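Local coordinates for protein extracellular invertase (Aspergillus kawachii, PDB 5XH8) that probably hydrolyses sucrose at its beta-fructofuranosyl bond and readily transfers the fructosyl group to make fructooligosaccharides such as 1-kestose, at residues 25-30 and 364-369; 207-212 and 219-224; 369-374 and 548-553. All coordinates share one frame; numbering follows the deposited sequence.

Contact 1 (25-30 and 364-369)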
loop_
_atom_site.group_PDB
_atom_site.type_symbol
_atom_site.label_atom_id
_atom_site.label_comp_id
_atom_site.label_asym_id
_atom_site.label_seq_id
_atom_site.Cartn_x
_atom_site.Cartn_y
_atom_site.Cartn_z
ATOM N N THR A 25 12.768 -42.003 -8.775
ATOM C CA THR A 25 11.919 -42.905 -9.545
ATOM C C THR A 25 11.518 -42.348 -10.883
ATOM O O THR A 25 11.710 -43.010 -11.930
ATOM C CB THR A 25 10.649 -43.263 -8.746
ATOM O OG1 THR A 25 11.038 -43.813 -7.487
ATOM C CG2 THR A 25 9.770 -44.283 -9.492
ATOM N N TRP A 26 10.969 -41.129 -10.843
ATOM C CA TRP A 26 10.383 -40.476 -12.012
ATOM C C TRP A 26 11.095 -39.162 -12.398
ATOM O O TRP A 26 10.631 -38.414 -13.271
ATOM C CB TRP A 26 8.908 -40.229 -11.723
ATOM C CG TRP A 26 8.068 -41.500 -11.714
ATOM C CD1 TRP A 26 8.129 -42.547 -12.612
ATOM C CD2 TRP A 26 7.014 -41.830 -10.790
ATOM N NE1 TRP A 26 7.185 -43.500 -12.294
ATOM C CE2 TRP A 26 6.495 -43.095 -11.180
ATOM C CE3 TRP A 26 6.454 -41.183 -9.671
ATOM C CZ2 TRP A 26 5.453 -43.713 -10.499
ATOM C CZ3 TRP A 26 5.408 -41.804 -8.989
ATOM C CH2 TRP A 26 4.911 -43.057 -9.417
ATOM N N ARG A 27 12.237 -38.931 -11.772
ATOM C CA ARG A 27 12.960 -37.673 -11.853
ATOM C C ARG A 27 13.667 -37.488 -13.199
ATOM O O ARG A 27 14.446 -38.337 -13.627
ATOM C CB ARG A 27 13.973 -37.591 -10.715
ATOM C CG ARG A 27 14.577 -36.211 -10.492
ATOM C CD ARG A 27 15.381 -36.153 -9.204
ATOM N NE ARG A 27 16.046 -34.861 -9.076
ATOM C CZ ARG A 27 15.488 -33.722 -8.651
ATOM N NH1 ARG A 27 14.223 -33.664 -8.243
ATOM N NH2 ARG A 27 16.220 -32.615 -8.628
ATOM N N PRO A 28 13.418 -36.354 -13.853
ATOM C CA PRO A 28 14.131 -36.104 -15.093
ATOM C C PRO A 28 15.603 -35.737 -14.846
ATOM O O PRO A 28 15.972 -35.322 -13.733
ATOM C CB PRO A 28 13.331 -34.958 -15.710
ATOM C CG PRO A 28 12.803 -34.208 -14.545
ATOM C CD PRO A 28 12.510 -35.246 -13.507
ATOM N N ARG A 29 16.429 -35.890 -15.878
ATOM C CA ARG A 29 17.841 -35.447 -15.832
ATOM C C ARG A 29 18.195 -34.234 -16.697
ATOM O O ARG A 29 19.240 -33.609 -16.466
ATOM C CB ARG A 29 18.763 -36.620 -16.189
ATOM C CG ARG A 29 18.710 -37.077 -17.635
ATOM C CD ARG A 29 19.870 -38.033 -17.946
ATOM N NE ARG A 29 19.806 -39.268 -17.154
ATOM C CZ ARG A 29 19.901 -40.526 -17.612
ATOM N NH1 ARG A 29 20.120 -40.828 -18.904
ATOM N NH2 ARG A 29 19.806 -41.522 -16.736
ATOM N N ALA A 30 17.368 -33.937 -17.697
ATOM C CA ALA A 30 17.639 -32.879 -18.681
ATOM C C ALA A 30 16.675 -31.670 -18.573
ATOM O O ALA A 30 16.569 -30.881 -19.519
ATOM C CB ALA A 30 17.557 -33.453 -20.086
ATOM N N GLN A 364 8.186 -39.031 -3.021
ATOM C CA GLN A 364 8.933 -38.448 -4.124
ATOM C C GLN A 364 9.869 -37.345 -3.615
ATOM O O GLN A 364 11.006 -37.259 -4.040
ATOM C CB GLN A 364 7.980 -37.934 -5.204
ATOM C CG GLN A 364 8.692 -37.498 -6.465
ATOM C CD GLN A 364 7.759 -37.419 -7.648
ATOM O OE1 GLN A 364 7.778 -38.280 -8.524
ATOM N NE2 GLN A 364 6.923 -36.372 -7.675
ATOM N N ASN A 365 9.393 -36.531 -2.683
ATOM C CA ASN A 365 10.158 -35.417 -2.154
ATOM C C ASN A 365 10.538 -34.364 -3.215
ATOM O O ASN A 365 11.495 -33.616 -3.020
ATOM C CB ASN A 365 11.406 -35.888 -1.394
ATOM C CG ASN A 365 11.998 -34.792 -0.508
ATOM O OD1 ASN A 365 11.285 -33.962 0.014
ATOM N ND2 ASN A 365 13.304 -34.772 -0.376
ATOM N N TRP A 366 9.789 -34.321 -4.319
ATOM C CA TRP A 366 9.809 -33.199 -5.249
ATOM C C TRP A 366 8.487 -33.215 -6.003
ATOM O O TRP A 366 7.783 -34.230 -6.031
ATOM C CB TRP A 366 10.984 -33.245 -6.239
ATOM C CG TRP A 366 11.015 -34.483 -7.131
ATOM C CD1 TRP A 366 11.603 -35.686 -6.839
ATOM C CD2 TRP A 366 10.427 -34.635 -8.442
ATOM N NE1 TRP A 366 11.424 -36.572 -7.878
ATOM C CE2 TRP A 366 10.696 -35.966 -8.867
ATOM C CE3 TRP A 366 9.716 -33.787 -9.293
ATOM C CZ2 TRP A 366 10.269 -36.465 -10.096
ATOM C CZ3 TRP A 366 9.318 -34.274 -10.541
ATOM C CH2 TRP A 366 9.582 -35.615 -10.918
ATOM N N THR A 367 8.158 -32.068 -6.587
ATOM C CA THR A 367 6.879 -31.854 -7.245
ATOM C C THR A 367 7.063 -30.815 -8.336
ATOM O O THR A 367 7.479 -29.690 -8.053
ATOM C CB THR A 367 5.813 -31.321 -6.265
ATOM O OG1 THR A 367 5.708 -32.179 -5.132
ATOM C CG2 THR A 367 4.460 -31.210 -6.947
ATOM N N GLY A 368 6.739 -31.201 -9.574
ATOM C CA GLY A 368 6.809 -30.323 -10.708
ATOM C C GLY A 368 8.155 -30.227 -11.423
ATOM O O GLY A 368 9.219 -30.612 -10.901
ATOM N N THR A 369 8.089 -29.662 -12.621
ATOM C CA THR A 369 9.272 -29.327 -13.388
ATOM C C THR A 369 8.929 -28.174 -14.309
ATOM O O THR A 369 7.745 -27.897 -14.526
ATOM C CB THR A 369 9.754 -30.535 -14.216
ATOM O OG1 THR A 369 11.011 -30.242 -14.828
ATOM C CG2 THR A 369 8.748 -30.902 -15.294
HETATM O O HOH W 1 10.428 -39.531 -8.759
#

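Contact 2 (207-212 and 219-224)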
loop_
_atom_site.group_PDB
_atom_site.type_symbol
_atom_site.label_atom_id
_atom_site.label_comp_id
_atom_site.label_asym_id
_atom_site.label_seq_id
_atom_site.Cartn_x
_atom_site.Cartn_y
_atom_site.Cartn_z
ATOM N N PHE A 207 -3.322 -5.067 -17.808
ATOM C CA PHE A 207 -3.204 -3.667 -17.469
ATOM C C PHE A 207 -1.802 -3.222 -17.846
ATOM O O PHE A 207 -0.827 -3.825 -17.381
ATOM C CB PHE A 207 -3.425 -3.486 -15.965
ATOM C CG PHE A 207 -4.721 -4.054 -15.474
ATOM C CD1 PHE A 207 -5.908 -3.320 -15.590
ATOM C CD2 PHE A 207 -4.773 -5.315 -14.929
ATOM C CE1 PHE A 207 -7.107 -3.843 -15.145
ATOM C CE2 PHE A 207 -5.962 -5.841 -14.478
ATOM C CZ PHE A 207 -7.132 -5.106 -14.592
ATOM N N LEU A 208 -1.696 -2.155 -18.653
ATOM C CA LEU A 208 -0.421 -1.717 -19.239
ATOM C C LEU A 208 0.064 -0.465 -18.540
ATOM O O LEU A 208 -0.745 0.424 -18.249
ATOM C CB LEU A 208 -0.577 -1.464 -20.754
ATOM C CG LEU A 208 0.660 -0.990 -21.542
ATOM C CD1 LEU A 208 1.754 -2.059 -21.556
ATOM C CD2 LEU A 208 0.286 -0.582 -22.973
ATOM N N TYR A 209 1.374 -0.404 -18.281
ATOM C CA TYR A 209 2.025 0.739 -17.657
ATOM C C TYR A 209 3.329 1.083 -18.344
ATOM O O TYR A 209 3.958 0.227 -18.953
ATOM C CB TYR A 209 2.360 0.443 -16.163
ATOM C CG TYR A 209 1.179 0.193 -15.281
ATOM C CD1 TYR A 209 0.522 -1.032 -15.300
ATOM C CD2 TYR A 209 0.713 1.170 -14.412
ATOM C CE1 TYR A 209 -0.576 -1.264 -14.497
ATOM C CE2 TYR A 209 -0.380 0.942 -13.599
ATOM C CZ TYR A 209 -1.008 -0.288 -13.642
ATOM O OH TYR A 209 -2.100 -0.524 -12.866
ATOM N N ARG A 210 3.782 2.323 -18.188
ATOM C CA ARG A 210 5.154 2.670 -18.583
ATOM C C ARG A 210 5.842 3.370 -17.447
ATOM O O ARG A 210 5.186 4.029 -16.649
ATOM C CB ARG A 210 5.175 3.528 -19.849
ATOM C CG ARG A 210 4.626 4.937 -19.729
ATOM C CD ARG A 210 4.787 5.684 -21.055
ATOM N NE ARG A 210 4.052 6.930 -21.002
ATOM C CZ ARG A 210 3.839 7.765 -22.026
ATOM N NH1 ARG A 210 4.298 7.518 -23.251
ATOM N NH2 ARG A 210 3.152 8.876 -21.806
ATOM N N GLN A 211 7.162 3.233 -17.374
ATOM C CA GLN A 211 7.938 3.943 -16.371
ATOM C C GLN A 211 7.737 5.448 -16.585
ATOM O O GLN A 211 7.647 5.914 -17.722
ATOM C CB GLN A 211 9.431 3.573 -16.405
ATOM C CG GLN A 211 10.209 4.111 -17.570
ATOM C CD GLN A 211 11.691 3.817 -17.500
ATOM O OE1 GLN A 211 12.395 4.182 -16.553
ATOM N NE2 GLN A 211 12.179 3.202 -18.517
ATOM N N TYR A 212 7.597 6.164 -15.490
ATOM C CA TYR A 212 7.379 7.604 -15.507
ATOM C C TYR A 212 8.696 8.345 -15.241
ATOM O O TYR A 212 8.924 9.436 -15.755
ATOM C CB TYR A 212 6.351 7.942 -14.433
ATOM C CG TYR A 212 5.904 9.383 -14.413
ATOM C CD1 TYR A 212 5.042 9.871 -15.404
ATOM C CD2 TYR A 212 6.309 10.250 -13.392
ATOM C CE1 TYR A 212 4.613 11.186 -15.393
ATOM C CE2 TYR A 212 5.874 11.568 -13.363
ATOM C CZ TYR A 212 5.026 12.023 -14.369
ATOM O OH TYR A 212 4.584 13.315 -14.375
ATOM N N TRP A 219 4.863 4.452 -12.127
ATOM C CA TRP A 219 4.435 3.722 -13.308
ATOM C C TRP A 219 3.119 4.300 -13.797
ATOM O O TRP A 219 2.078 4.205 -13.131
ATOM C CB TRP A 219 4.341 2.211 -12.996
ATOM C CG TRP A 219 5.701 1.672 -12.726
ATOM C CD1 TRP A 219 6.370 1.713 -11.544
ATOM C CD2 TRP A 219 6.593 1.077 -13.678
ATOM N NE1 TRP A 219 7.625 1.175 -11.689
ATOM C CE2 TRP A 219 7.783 0.775 -12.993
ATOM C CE3 TRP A 219 6.506 0.795 -15.051
ATOM C CZ2 TRP A 219 8.873 0.193 -13.624
ATOM C CZ3 TRP A 219 7.589 0.210 -15.679
ATOM C CH2 TRP A 219 8.755 -0.087 -14.974
ATOM N N GLU A 220 3.175 4.920 -14.973
ATOM C CA GLU A 220 2.030 5.608 -15.535
ATOM C C GLU A 220 1.096 4.591 -16.148
ATOM O O GLU A 220 1.515 3.779 -16.967
ATOM C CB GLU A 220 2.510 6.610 -16.580
ATOM C CG GLU A 220 1.389 7.384 -17.244
ATOM C CD GLU A 220 1.898 8.410 -18.251
ATOM O OE1 GLU A 220 3.071 8.374 -18.665
ATOM O OE2 GLU A 220 1.100 9.274 -18.614
ATOM N N TYR A 221 -0.175 4.641 -15.777
ATOM C CA TYR A 221 -1.165 3.704 -16.279
ATOM C C TYR A 221 -1.581 4.071 -17.709
ATOM O O TYR A 221 -1.921 5.224 -17.971
ATOM C CB TYR A 221 -2.394 3.697 -15.372
ATOM C CG TYR A 221 -3.475 2.725 -15.809
ATOM C CD1 TYR A 221 -3.178 1.381 -16.073
ATOM C CD2 TYR A 221 -4.797 3.145 -15.954
ATOM C CE1 TYR A 221 -4.179 0.495 -16.471
ATOM C CE2 TYR A 221 -5.799 2.268 -16.348
ATOM C CZ TYR A 221 -5.486 0.943 -16.597
ATOM O OH TYR A 221 -6.488 0.087 -17.010
ATOM N N LEU A 222 -1.561 3.092 -18.613
ATOM C CA LEU A 222 -1.900 3.295 -20.027
ATOM C C LEU A 222 -3.155 2.570 -20.474
ATOM O O LEU A 222 -3.461 2.513 -21.680
ATOM C CB LEU A 222 -0.735 2.858 -20.893
ATOM C CG LEU A 222 0.556 3.628 -20.655
ATOM C CD1 LEU A 222 1.676 2.963 -21.412
ATOM C CD2 LEU A 222 0.426 5.105 -21.049
ATOM N N GLY A 223 -3.894 2.020 -19.523
ATOM C CA GLY A 223 -5.189 1.402 -19.810
ATOM C C GLY A 223 -5.122 -0.102 -19.922
ATOM O O GLY A 223 -4.031 -0.699 -19.941
ATOM N N GLN A 224 -6.298 -0.709 -20.022
ATOM C CA GLN A 224 -6.399 -2.118 -20.352
ATOM C C GLN A 224 -6.100 -2.340 -21.827
ATOM O O GLN A 224 -7.024 -2.459 -22.633
ATOM C CB GLN A 224 -7.792 -2.637 -20.048
ATOM C CG GLN A 224 -8.104 -2.601 -18.569
ATOM C CD GLN A 224 -9.552 -2.811 -18.309
ATOM O OE1 GLN A 224 -10.269 -1.864 -17.957
ATOM N NE2 GLN A 224 -10.007 -4.045 -18.462
#

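Contact 3 (369-374 and 548-553)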
loop_
_atom_site.group_PDB
_atom_site.type_symbol
_atom_site.label_atom_id
_atom_site.label_comp_id
_atom_site.label_asym_id
_atom_site.label_seq_id
_atom_site.Cartn_x
_atom_site.Cartn_y
_atom_site.Cartn_z
ATOM N N THR A 369 8.089 -29.662 -12.621
ATOM C CA THR A 369 9.272 -29.327 -13.388
ATOM C C THR A 369 8.929 -28.174 -14.309
ATOM O O THR A 369 7.745 -27.897 -14.526
ATOM C CB THR A 369 9.754 -30.535 -14.216
ATOM O OG1 THR A 369 11.011 -30.242 -14.828
ATOM C CG2 THR A 369 8.748 -30.902 -15.294
ATOM N N LEU A 370 9.962 -27.496 -14.823
ATOM C CA LEU A 370 9.789 -26.675 -16.002
ATOM C C LEU A 370 9.996 -27.577 -17.203
ATOM O O LEU A 370 10.736 -28.579 -17.128
ATOM C CB LEU A 370 10.812 -25.531 -16.056
ATOM C CG LEU A 370 10.833 -24.551 -14.889
ATOM C CD1 LEU A 370 11.665 -23.315 -15.234
ATOM C CD2 LEU A 370 9.428 -24.154 -14.483
ATOM N N LEU A 371 9.356 -27.220 -18.306
ATOM C CA LEU A 371 9.623 -27.891 -19.582
ATOM C C LEU A 371 10.927 -27.374 -20.214
ATOM O O LEU A 371 11.573 -26.436 -19.703
ATOM C CB LEU A 371 8.429 -27.720 -20.510
ATOM C CG LEU A 371 7.116 -28.261 -19.925
ATOM C CD1 LEU A 371 5.998 -28.108 -20.951
ATOM C CD2 LEU A 371 7.257 -29.716 -19.504
ATOM N N LEU A 372 11.356 -28.026 -21.293
ATOM C CA LEU A 372 12.576 -27.639 -21.977
ATOM C C LEU A 372 12.459 -26.161 -22.441
ATOM O O LEU A 372 11.382 -25.726 -22.844
ATOM C CB LEU A 372 12.802 -28.510 -23.226
ATOM C CG LEU A 372 12.924 -30.028 -23.051
ATOM C CD1 LEU A 372 12.832 -30.678 -24.424
ATOM C CD2 LEU A 372 14.205 -30.366 -22.305
ATOM N N PRO A 373 13.559 -25.401 -22.384
ATOM C CA PRO A 373 13.487 -24.038 -22.901
ATOM C C PRO A 373 13.086 -24.080 -24.361
ATOM O O PRO A 373 13.600 -24.939 -25.108
ATOM C CB PRO A 373 14.923 -23.522 -22.756
ATOM C CG PRO A 373 15.779 -24.748 -22.645
ATOM C CD PRO A 373 14.917 -25.760 -21.947
ATOM N N ARG A 374 12.188 -23.182 -24.766
ATOM C CA ARG A 374 11.697 -23.143 -26.141
ATOM C C ARG A 374 12.017 -21.785 -26.795
ATOM O O ARG A 374 11.818 -20.721 -26.185
ATOM C CB ARG A 374 10.205 -23.397 -26.189
ATOM C CG ARG A 374 9.834 -24.805 -25.784
ATOM C CD ARG A 374 8.357 -25.049 -25.605
ATOM N NE ARG A 374 8.176 -26.429 -25.131
ATOM C CZ ARG A 374 7.024 -26.983 -24.767
ATOM N NH1 ARG A 374 5.888 -26.305 -24.791
ATOM N NH2 ARG A 374 7.023 -28.243 -24.370
ATOM N N ASN A 548 12.539 -39.576 -18.327
ATOM C CA ASN A 548 11.999 -40.398 -17.249
ATOM C C ASN A 548 10.466 -40.370 -17.226
ATOM O O ASN A 548 9.849 -41.201 -17.894
ATOM C CB ASN A 548 12.669 -40.078 -15.903
ATOM C CG ASN A 548 12.798 -41.308 -15.006
ATOM O OD1 ASN A 548 12.303 -42.383 -15.336
ATOM N ND2 ASN A 548 13.459 -41.149 -13.880
ATOM N N SER A 549 9.842 -39.462 -16.473
ATOM C CA SER A 549 8.389 -39.298 -16.477
ATOM C C SER A 549 7.908 -38.063 -17.234
ATOM O O SER A 549 6.707 -37.874 -17.373
ATOM C CB SER A 549 7.845 -39.221 -15.046
ATOM O OG SER A 549 8.299 -38.069 -14.354
ATOM N N VAL A 550 8.810 -37.212 -17.710
ATOM C CA VAL A 550 8.392 -36.024 -18.437
ATOM C C VAL A 550 8.335 -36.338 -19.922
ATOM O O VAL A 550 9.355 -36.613 -20.514
ATOM C CB VAL A 550 9.362 -34.845 -18.200
ATOM C CG1 VAL A 550 8.863 -33.608 -18.933
ATOM C CG2 VAL A 550 9.504 -34.576 -16.721
ATOM N N LEU A 551 7.142 -36.277 -20.515
ATOM C CA LEU A 551 6.966 -36.422 -21.948
ATOM C C LEU A 551 6.657 -35.066 -22.583
ATOM O O LEU A 551 5.706 -34.399 -22.189
ATOM C CB LEU A 551 5.810 -37.403 -22.272
ATOM C CG LEU A 551 5.388 -37.484 -23.758
ATOM C CD1 LEU A 551 6.510 -37.951 -24.681
ATOM C CD2 LEU A 551 4.178 -38.390 -23.888
ATOM N N GLU A 552 7.444 -34.696 -23.581
ATOM C CA GLU A 552 7.153 -33.556 -24.432
ATOM C C GLU A 552 7.015 -34.028 -25.885
ATOM O O GLU A 552 7.914 -34.670 -26.438
ATOM C CB GLU A 552 8.237 -32.489 -24.299
ATOM C CG GLU A 552 8.341 -31.929 -22.872
ATOM C CD GLU A 552 9.258 -30.717 -22.737
ATOM O OE1 GLU A 552 9.285 -29.874 -23.657
ATOM O OE2 GLU A 552 9.929 -30.576 -21.689
ATOM N N VAL A 553 5.874 -33.698 -26.479
ATOM C CA VAL A 553 5.558 -34.029 -27.854
ATOM C C VAL A 553 5.563 -32.740 -28.683
ATOM O O VAL A 553 4.758 -31.849 -28.435
ATOM C CB VAL A 553 4.167 -34.684 -27.933
ATOM C CG1 VAL A 553 3.837 -35.062 -29.384
ATOM C CG2 VAL A 553 4.107 -35.902 -27.014
#

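Contact 1 (25-30 and 364-369)
Trp366 lies between Arg27 and Gln364 at the point where the N-terminal arm of this family 32 glycosidase crosses the start of strand 366-385, a long strand of the beta-propeller. The tight part is the indole itself. Over one face, Arg27 makes a cation-pi contact: its CZ stands 4.8 Å from the centroid of the five-membered ring of Trp366, only 15° off the normal. The guanidinium is turned steeply to the ring and comes edge-on, with NH1 of Arg27 3.5 Å from CG of Trp366. CG anti to the backbone N (chi1 -167°) and an extended chain carry the guanidinium over the five-membered ring, while CB passes near NE1 and CZ2 of Trp366. Two outside partners also hold the group, NE the C-terminal carboxylate of Tyr605 and NH2 the carbonyl O of Pro34, which probably fixes its rotation. The amide of Gln364 lies over the rim of the opposite face of the indole, and its NE2 donates to Trp366 O at 2.8 Å. CD of Pro28 approaches CH2 of Trp366 obliquely, at 3.9 Å.

The side toward Trp26 is looser. Its ring presents an edge to the Gln364 amide, the two planes nearly perpendicular, with CE3 of Trp26 3.4 Å from OE1 of Gln364. Trp26 NE1 turns to Ser567 O, and a bound glycerol lies close to this side chain. Trp366 NE1 bonds chiefly to Phe23 O. One water links the two segments: it accepts from Trp26 N at 2.7 Å and sits 2.9 Å from Gln364 OE1, with a weak 3.2 Å bond from Trp366 NE1.

Contact 2 (207-212 and 219-224)
Arg210 and Glu220 form the central hydrogen-bonded pair of a hairpin at the outer edge of an antiparallel propeller blade, where strand 203-211 meets strand 219-227. Backbone bonds run both ways here: Arg210 N to Glu220 O (3.0 Å) and Glu220 N to Arg210 O (2.8 Å). Further along, Leu222 N bonds to Leu208 O.

The same pair forms a salt bridge. With its CG wedged between backbone N and carbonyl carbon (chi1 68°), Arg210 runs alongside Glu220 and turns the NE side of its guanidinium to one oxygen. NE meets Glu220 OE1 at 2.9 Å and NH2 meets the same OE1 at 3.2 Å, both from above one face of the carboxylate plane. Arg210 NH1 is left for Ser186 OG and Leu184 O. CD1 of Leu222 packs 3.9 Å from Arg210 CB.

Aromatic packing governs the other face. CD1 of Tyr221 rests over the Tyr209 ring, 3.7 Å from CZ of Tyr209, the planes inclined at 49°. Gln211 CB makes a CH-pi contact over the six-membered ring of Trp219.

The hairpin is thus two-sided: rings dominate one face, while on the other a partly exposed ion pair ties neighbouring strands together and, through NH1, reaches the C-terminal end of helix 178-184.

Contact 3 (369-374 and 548-553)
Glu552 leaves its strand with CG anti to the carbonyl carbon (chi1 -62°) and then runs extended, which carries its carboxylate across to Leu371, Leu372 and Arg374. Arg374 starts the same way (chi1 -67°) and stays stretched out to NE, which brings NH2 within bonding distance of Glu552 OE1. The meeting joins strand 366-385 of the propeller to strand 550-555 of the C-terminal beta-sandwich, the two-domain architecture of family 32 glycosidases.

The two oxygens are used differently. OE2 of Glu552 takes the backbone N-H of Leu372 on its syn lone pair, 2.9 Å away and fairly straight at 160°. OE1 of Glu552 is met by NH2 of Arg374 at 2.9 Å in a salt bridge; the oxygen lies near the guanidinium plane, but the nitrogen comes from well above the carboxylate plane. Each oxygen has more company: OE2 accepts from His31 NE2, and OE1 has a weak bond with Tyr554 OH. Arg374 in turn reaches Asp313 through NH1, Tyr554 OH through NE and Ser562 OG through NH2.

Aliphatic groups close round this polar core. CB of Leu371 lies 3.4 Å from Glu552 OE2, and CG of Leu372 is 3.3 Å from that same atom. On the Thr369 side the contact is apolar, with CG2 of Thr369 against CG2 of Val550 at 4.0 Å and CD2 of Leu371 against CG1 of Val550 at 4.2 Å.

A buried carboxylate supplied with donors from the main chain, an arginine and a histidine probably stays ionised, giving the domain interface a directional polar lock within a hydrophobic surround.

In the fold
Contacts 1 and 3 are neighbours, their centres about 11 Å apart, and both are buried on strand 366-385; Thr369 belongs to each. They also touch directly: Trp26 O and Arg27 O of contact 1 hydrogen-bond to Ser549 OG and Asn548 ND2 of contact 3, so the N-terminal arm, propeller and C-terminal sandwich meet in one region. Contact 2 lies about 40 Å from contact 1, centre to centre, at a blade edge where the second subunit touches Tyr212. There local strand pairing does the work between segments close in sequence, whereas the distant segments of contacts 1 and 3 meet mainly through side chains, helped by a main-chain N-H in contact 3 and a water in contact 1.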